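Local structure of transcriptional regulator, putative (Vibrio cholerae O1 biovar eltor str. N16961, 3BJN) at residues Tyr5-Leu19 with Ala31-Ser44. The protein probably acts as an IclR-family DNA-binding transcriptional regulator, with this chain as its C-terminal domain, and is a likely repressor of allantoin and glyoxylate utilization operons. Sequence-based numbering, arbitrary orientation.
Sequences YETSQHNLDAVEAVL and AYMVPVGYRALCVS
Val15 lays its CG2 methyl over the centre of one face of the Tyr32 ring, a CH-pi contact 4.0 Å from CG2 to the ring centroid and only 12° off the ring normal. Its other branch, CG1, meets the root of the same side chain, 3.5 Å from Tyr32 CB. The Gln9 amide comes to the ring from its edge, its plane turned 84° from that of the tyrosine, with NE2 3.5 Å from Tyr32 CE2. A bend at chi2 folds the Gln9 chain so that NE2 also gives a nearly straight hydrogen bond to Asn11 OD1 (3.1 Å, 170°), which fixes the rotation of the amide. A water bound to Tyr32 OH lies beside Asn11. One helical turn on from Val15, Leu19 touches Ser44 OG with CD1 and the backbone of Ala31 with CD2, while Ile138 of strand 133-143 also packs on Leu19 and Tyr32. A second water joins Ser44 OG to Glu16 OE2, donating to the carboxylate. Before the helix, Tyr5 sets its ring edge against Val43 O (CD2 to O 3.4 Å) and its CD2 against Val43 CG1, and its OH end reaches Leu41 CD1 at 3.6 Å. Strands 31-36 and 39-44 pair as an antiparallel hairpin with a type II' turn from Val36 to Arg39. The amides of Val43 and Ser44 both point to Tyr32 O, the second bond weak; this classic beta bulge sets both side chains against Leu12 CD1. Helix 12-26 lies against the antiparallel sheet at strands 29-36 and 39-45, an alpha/beta packing consistent with the GAF-like fold of IclR C-terminal domains.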
loop_
_atom_site.group_PDB
_atom_site.type_symbol
_atom_site.label_atom_id
_atom_site.label_comp_id
_atom_site.label_asym_id
_atom_site.label_seq_id
_atom_site.Cartn_x
_atom_site.Cartn_y
_atom_site.Cartn_z
ATOM N N TYR A 5 -17.485 -2.248 6.077
ATOM C CA TYR A 5 -16.532 -1.583 6.948
ATOM C C TYR A 5 -17.085 -0.231 7.375
ATOM O O TYR A 5 -16.343 0.635 7.844
ATOM C CB TYR A 5 -15.161 -1.460 6.266
ATOM C CG TYR A 5 -14.619 -2.796 5.815
ATOM C CD1 TYR A 5 -14.459 -3.844 6.721
ATOM C CD2 TYR A 5 -14.271 -3.014 4.471
ATOM C CE1 TYR A 5 -13.975 -5.074 6.304
ATOM C CE2 TYR A 5 -13.774 -4.242 4.045
ATOM C CZ TYR A 5 -13.627 -5.265 4.971
ATOM O OH TYR A 5 -13.158 -6.497 4.585
ATOM N N GLU A 6 -18.402 -0.064 7.213
ATOM C CA GLU A 6 -19.103 1.147 7.647
ATOM C C GLU A 6 -18.919 1.452 9.149
ATOM O O GLU A 6 -18.654 2.600 9.518
ATOM C CB GLU A 6 -20.596 1.062 7.284
ATOM N N THR A 7 -19.045 0.436 10.004
ATOM C CA THR A 7 -18.968 0.649 11.461
ATOM C C THR A 7 -17.588 0.362 12.074
ATOM O O THR A 7 -17.377 0.580 13.278
ATOM C CB THR A 7 -20.065 -0.157 12.248
ATOM O OG1 THR A 7 -19.774 -1.567 12.225
ATOM C CG2 THR A 7 -21.461 0.105 11.677
ATOM N N SER A 8 -16.655 -0.134 11.259
ATOM C CA SER A 8 -15.337 -0.535 11.760
ATOM C C SER A 8 -14.198 0.329 11.228
ATOM O O SER A 8 -13.126 0.431 11.853
ATOM C CB SER A 8 -15.062 -1.993 11.411
ATOM O OG SER A 8 -15.193 -2.221 10.026
ATOM N N GLN A 9 -14.430 0.903 10.050
ATOM C CA GLN A 9 -13.536 1.899 9.470
ATOM C C GLN A 9 -14.105 3.291 9.716
ATOM O O GLN A 9 -14.987 3.765 8.970
ATOM C CB GLN A 9 -13.335 1.653 7.976
ATOM C CG GLN A 9 -12.163 2.461 7.399
ATOM C CD GLN A 9 -10.836 2.051 8.021
ATOM O OE1 GLN A 9 -10.525 0.865 8.088
ATOM N NE2 GLN A 9 -10.060 3.025 8.495
ATOM N N HIS A 10 -13.595 3.943 10.764
ATOM C CA HIS A 10 -14.128 5.237 11.226
ATOM C C HIS A 10 -14.239 6.287 10.126
ATOM O O HIS A 10 -15.232 7.020 10.066
ATOM C CB HIS A 10 -13.311 5.782 12.424
ATOM N N ASN A 11 -13.244 6.336 9.236
ATOM C CA ASN A 11 -13.180 7.418 8.272
ATOM C C ASN A 11 -13.356 6.976 6.823
ATOM O O ASN A 11 -12.756 7.572 5.924
ATOM C CB ASN A 11 -11.848 8.156 8.414
ATOM C CG ASN A 11 -10.658 7.295 8.003
ATOM O OD1 ASN A 11 -10.716 6.042 7.991
ATOM N ND2 ASN A 11 -9.571 7.960 7.644
ATOM N N LEU A 12 -14.180 5.955 6.599
ATOM C CA LEU A 12 -14.426 5.457 5.235
ATOM C C LEU A 12 -14.933 6.524 4.258
ATOM O O LEU A 12 -14.520 6.533 3.095
ATOM C CB LEU A 12 -15.387 4.268 5.262
ATOM C CG LEU A 12 -15.553 3.405 4.015
ATOM C CD1 LEU A 12 -14.224 2.750 3.562
ATOM C CD2 LEU A 12 -16.611 2.343 4.312
ATOM N N ASP A 13 -15.805 7.431 4.692
ATOM C CA ASP A 13 -16.238 8.501 3.773
ATOM C C ASP A 13 -15.041 9.310 3.258
ATOM O O ASP A 13 -14.936 9.599 2.052
ATOM C CB ASP A 13 -17.237 9.459 4.436
ATOM C CG ASP A 13 -18.584 8.801 4.744
ATOM O OD1 ASP A 13 -18.829 7.655 4.313
ATOM O OD2 ASP A 13 -19.405 9.441 5.439
ATOM N N ALA A 14 -14.131 9.639 4.175
ATOM C CA ALA A 14 -12.953 10.445 3.832
ATOM C C ALA A 14 -12.027 9.632 2.911
ATOM O O ALA A 14 -11.484 10.148 1.907
ATOM C CB ALA A 14 -12.214 10.875 5.101
ATOM N N VAL A 15 -11.855 8.366 3.265
ATOM C CA VAL A 15 -11.056 7.451 2.424
ATOM C C VAL A 15 -11.626 7.353 1.001
ATOM O O VAL A 15 -10.885 7.448 0.016
ATOM C CB VAL A 15 -10.976 6.031 3.063
ATOM C CG1 VAL A 15 -10.374 5.030 2.080
ATOM C CG2 VAL A 15 -10.184 6.063 4.362
ATOM N N GLU A 16 -12.942 7.144 0.898
ATOM C CA GLU A 16 -13.575 7.058 -0.434
ATOM C C GLU A 16 -13.330 8.302 -1.285
ATOM O O GLU A 16 -13.042 8.190 -2.473
ATOM C CB GLU A 16 -15.072 6.738 -0.311
ATOM C CG GLU A 16 -15.303 5.320 0.176
ATOM C CD GLU A 16 -16.751 4.979 0.426
ATOM O OE1 GLU A 16 -17.617 5.880 0.397
ATOM O OE2 GLU A 16 -17.029 3.787 0.692
ATOM N N ALA A 17 -13.445 9.478 -0.684
ATOM C CA ALA A 17 -13.207 10.750 -1.384
ATOM C C ALA A 17 -11.764 10.864 -1.876
ATOM O O ALA A 17 -11.525 11.260 -3.012
ATOM C CB ALA A 17 -13.562 11.934 -0.466
ATOM N N VAL A 18 -10.804 10.494 -1.015
ATOM C CA VAL A 18 -9.392 10.524 -1.383
ATOM C C VAL A 18 -9.095 9.535 -2.530
ATOM O O VAL A 18 -8.362 9.862 -3.488
ATOM C CB VAL A 18 -8.511 10.253 -0.132
ATOM C CG1 VAL A 18 -7.145 9.763 -0.525
ATOM C CG2 VAL A 18 -8.461 11.532 0.766
ATOM N N LEU A 19 -9.684 8.338 -2.480
ATOM C CA LEU A 19 -9.414 7.351 -3.550
ATOM C C LEU A 19 -10.060 7.752 -4.865
ATOM O O LEU A 19 -9.508 7.535 -5.955
ATOM C CB LEU A 19 -9.916 5.967 -3.152
ATOM C CG LEU A 19 -9.171 5.335 -1.980
ATOM C CD1 LEU A 19 -9.911 4.036 -1.655
ATOM C CD2 LEU A 19 -7.694 5.072 -2.315
ATOM N N ALA A 31 -6.287 1.934 -3.873
ATOM C CA ALA A 31 -6.903 1.233 -2.746
ATOM C C ALA A 31 -6.396 1.757 -1.411
ATOM O O ALA A 31 -5.315 2.347 -1.333
ATOM C CB ALA A 31 -6.612 -0.242 -2.831
ATOM N N TYR A 32 -7.208 1.526 -0.374
ATOM C CA TYR A 32 -6.820 1.753 1.012
ATOM C C TYR A 32 -6.730 0.401 1.681
ATOM O O TYR A 32 -7.702 -0.372 1.686
ATOM C CB TYR A 32 -7.894 2.576 1.700
ATOM C CG TYR A 32 -7.633 2.858 3.148
ATOM C CD1 TYR A 32 -6.519 3.586 3.537
ATOM C CD2 TYR A 32 -8.507 2.395 4.120
ATOM C CE1 TYR A 32 -6.297 3.866 4.906
ATOM C CE2 TYR A 32 -8.298 2.664 5.469
ATOM C CZ TYR A 32 -7.185 3.376 5.844
ATOM O OH TYR A 32 -7.000 3.655 7.184
HETATM N N MSE A 33 -5.547 0.155 2.201
HETATM C CA MSE A 33 -5.185 -1.123 2.829
HETATM C C MSE A 33 -4.965 -0.927 4.314
HETATM O O MSE A 33 -4.477 0.127 4.735
HETATM C CB MSE A 33 -3.871 -1.620 2.220
HETATM C CG MSE A 33 -3.725 -1.354 0.710
HETATM SE SE MSE A 33 -4.821 -2.738 -0.155
HETATM C CE MSE A 33 -3.535 -4.045 0.250
ATOM N N VAL A 34 -5.282 -1.942 5.117
ATOM C CA VAL A 34 -4.951 -1.862 6.544
ATOM C C VAL A 34 -4.318 -3.160 6.982
ATOM O O VAL A 34 -4.605 -4.232 6.427
ATOM C CB VAL A 34 -6.133 -1.511 7.479
ATOM C CG1 VAL A 34 -6.704 -0.134 7.139
ATOM C CG2 VAL A 34 -7.186 -2.610 7.471
ATOM N N PRO A 35 -3.396 -3.066 7.952
ATOM C CA PRO A 35 -2.749 -4.294 8.423
ATOM C C PRO A 35 -3.645 -5.031 9.409
ATOM O O PRO A 35 -4.226 -4.395 10.299
ATOM C CB PRO A 35 -1.470 -3.774 9.082
ATOM C CG PRO A 35 -1.775 -2.364 9.525
ATOM C CD PRO A 35 -2.876 -1.843 8.626
ATOM N N VAL A 36 -3.785 -6.345 9.233
ATOM C CA VAL A 36 -4.598 -7.149 10.145
ATOM C C VAL A 36 -3.809 -8.426 10.369
ATOM O O VAL A 36 -3.764 -9.315 9.503
ATOM C CB VAL A 36 -5.989 -7.489 9.542
ATOM C CG1 VAL A 36 -6.832 -8.281 10.544
ATOM C CG2 VAL A 36 -6.720 -6.185 9.118
ATOM N N GLY A 37 -3.162 -8.485 11.521
ATOM C CA GLY A 37 -2.377 -9.668 11.865
ATOM C C GLY A 37 -1.249 -9.859 10.873
ATOM O O GLY A 37 -0.362 -8.975 10.721
ATOM N N TYR A 38 -1.271 -11.012 10.196
ATOM C CA TYR A 38 -0.221 -11.334 9.242
ATOM C C TYR A 38 -0.535 -10.841 7.821
ATOM O O TYR A 38 0.217 -11.171 6.879
ATOM C CB TYR A 38 -0.024 -12.848 9.194
ATOM C CG TYR A 38 0.553 -13.461 10.430
ATOM C CD1 TYR A 38 1.632 -12.877 11.109
ATOM C CD2 TYR A 38 0.071 -14.684 10.912
ATOM C CE1 TYR A 38 2.197 -13.482 12.230
ATOM C CE2 TYR A 38 0.611 -15.293 12.012
ATOM C CZ TYR A 38 1.689 -14.710 12.685
ATOM O OH TYR A 38 2.201 -15.378 13.774
ATOM N N ARG A 39 -1.663 -10.125 7.649
ATOM C CA ARG A 39 -2.184 -9.850 6.283
ATOM C C ARG A 39 -2.532 -8.396 6.070
ATOM O O ARG A 39 -2.678 -7.645 7.024
ATOM C CB ARG A 39 -3.402 -10.741 5.950
ATOM C CG ARG A 39 -3.116 -12.226 6.247
ATOM C CD ARG A 39 -4.290 -13.098 5.906
ATOM N NE ARG A 39 -4.531 -13.191 4.476
ATOM C CZ ARG A 39 -3.937 -14.058 3.650
ATOM N NH1 ARG A 39 -3.004 -14.914 4.093
ATOM N NH2 ARG A 39 -4.258 -14.041 2.346
ATOM N N ALA A 40 -2.589 -8.018 4.795
ATOM C CA ALA A 40 -2.952 -6.661 4.364
ATOM C C ALA A 40 -4.367 -6.783 3.813
ATOM O O ALA A 40 -4.598 -7.484 2.829
ATOM C CB ALA A 40 -1.992 -6.180 3.289
ATOM N N LEU A 41 -5.311 -6.118 4.465
ATOM C CA LEU A 41 -6.699 -6.168 4.030
ATOM C C LEU A 41 -7.023 -4.987 3.098
ATOM O O LEU A 41 -6.736 -3.841 3.426
ATOM C CB LEU A 41 -7.623 -6.131 5.251
ATOM C CG LEU A 41 -9.108 -6.011 4.930
ATOM C CD1 LEU A 41 -9.645 -7.299 4.293
ATOM C CD2 LEU A 41 -9.895 -5.685 6.190
ATOM N N CYS A 42 -7.638 -5.269 1.960
ATOM C CA CYS A 42 -8.081 -4.181 1.096
ATOM C C CYS A 42 -9.455 -3.694 1.572
ATOM O O CYS A 42 -10.462 -4.385 1.393
ATOM C CB CYS A 42 -8.122 -4.651 -0.340
ATOM S SG CYS A 42 -8.629 -3.319 -1.444
ATOM N N VAL A 43 -9.489 -2.529 2.208
ATOM C CA VAL A 43 -10.722 -2.039 2.819
ATOM C C VAL A 43 -11.605 -1.271 1.831
ATOM O O VAL A 43 -12.849 -1.353 1.871
ATOM C CB VAL A 43 -10.405 -1.160 4.048
ATOM C CG1 VAL A 43 -11.643 -0.446 4.574
ATOM C CG2 VAL A 43 -9.804 -2.036 5.160
ATOM N N SER A 44 -10.965 -0.538 0.927
ATOM C CA SER A 44 -11.706 0.229 -0.060
ATOM C C SER A 44 -10.883 0.269 -1.338
ATOM O O SER A 44 -9.671 0.420 -1.284
ATOM C CB SER A 44 -11.971 1.642 0.444
ATOM O OG SER A 44 -12.785 2.375 -0.495
HETATM O O HOH W 1 -7.827 6.296 7.737
HETATM O O HOH W 2 -15.321 1.801 0.183
#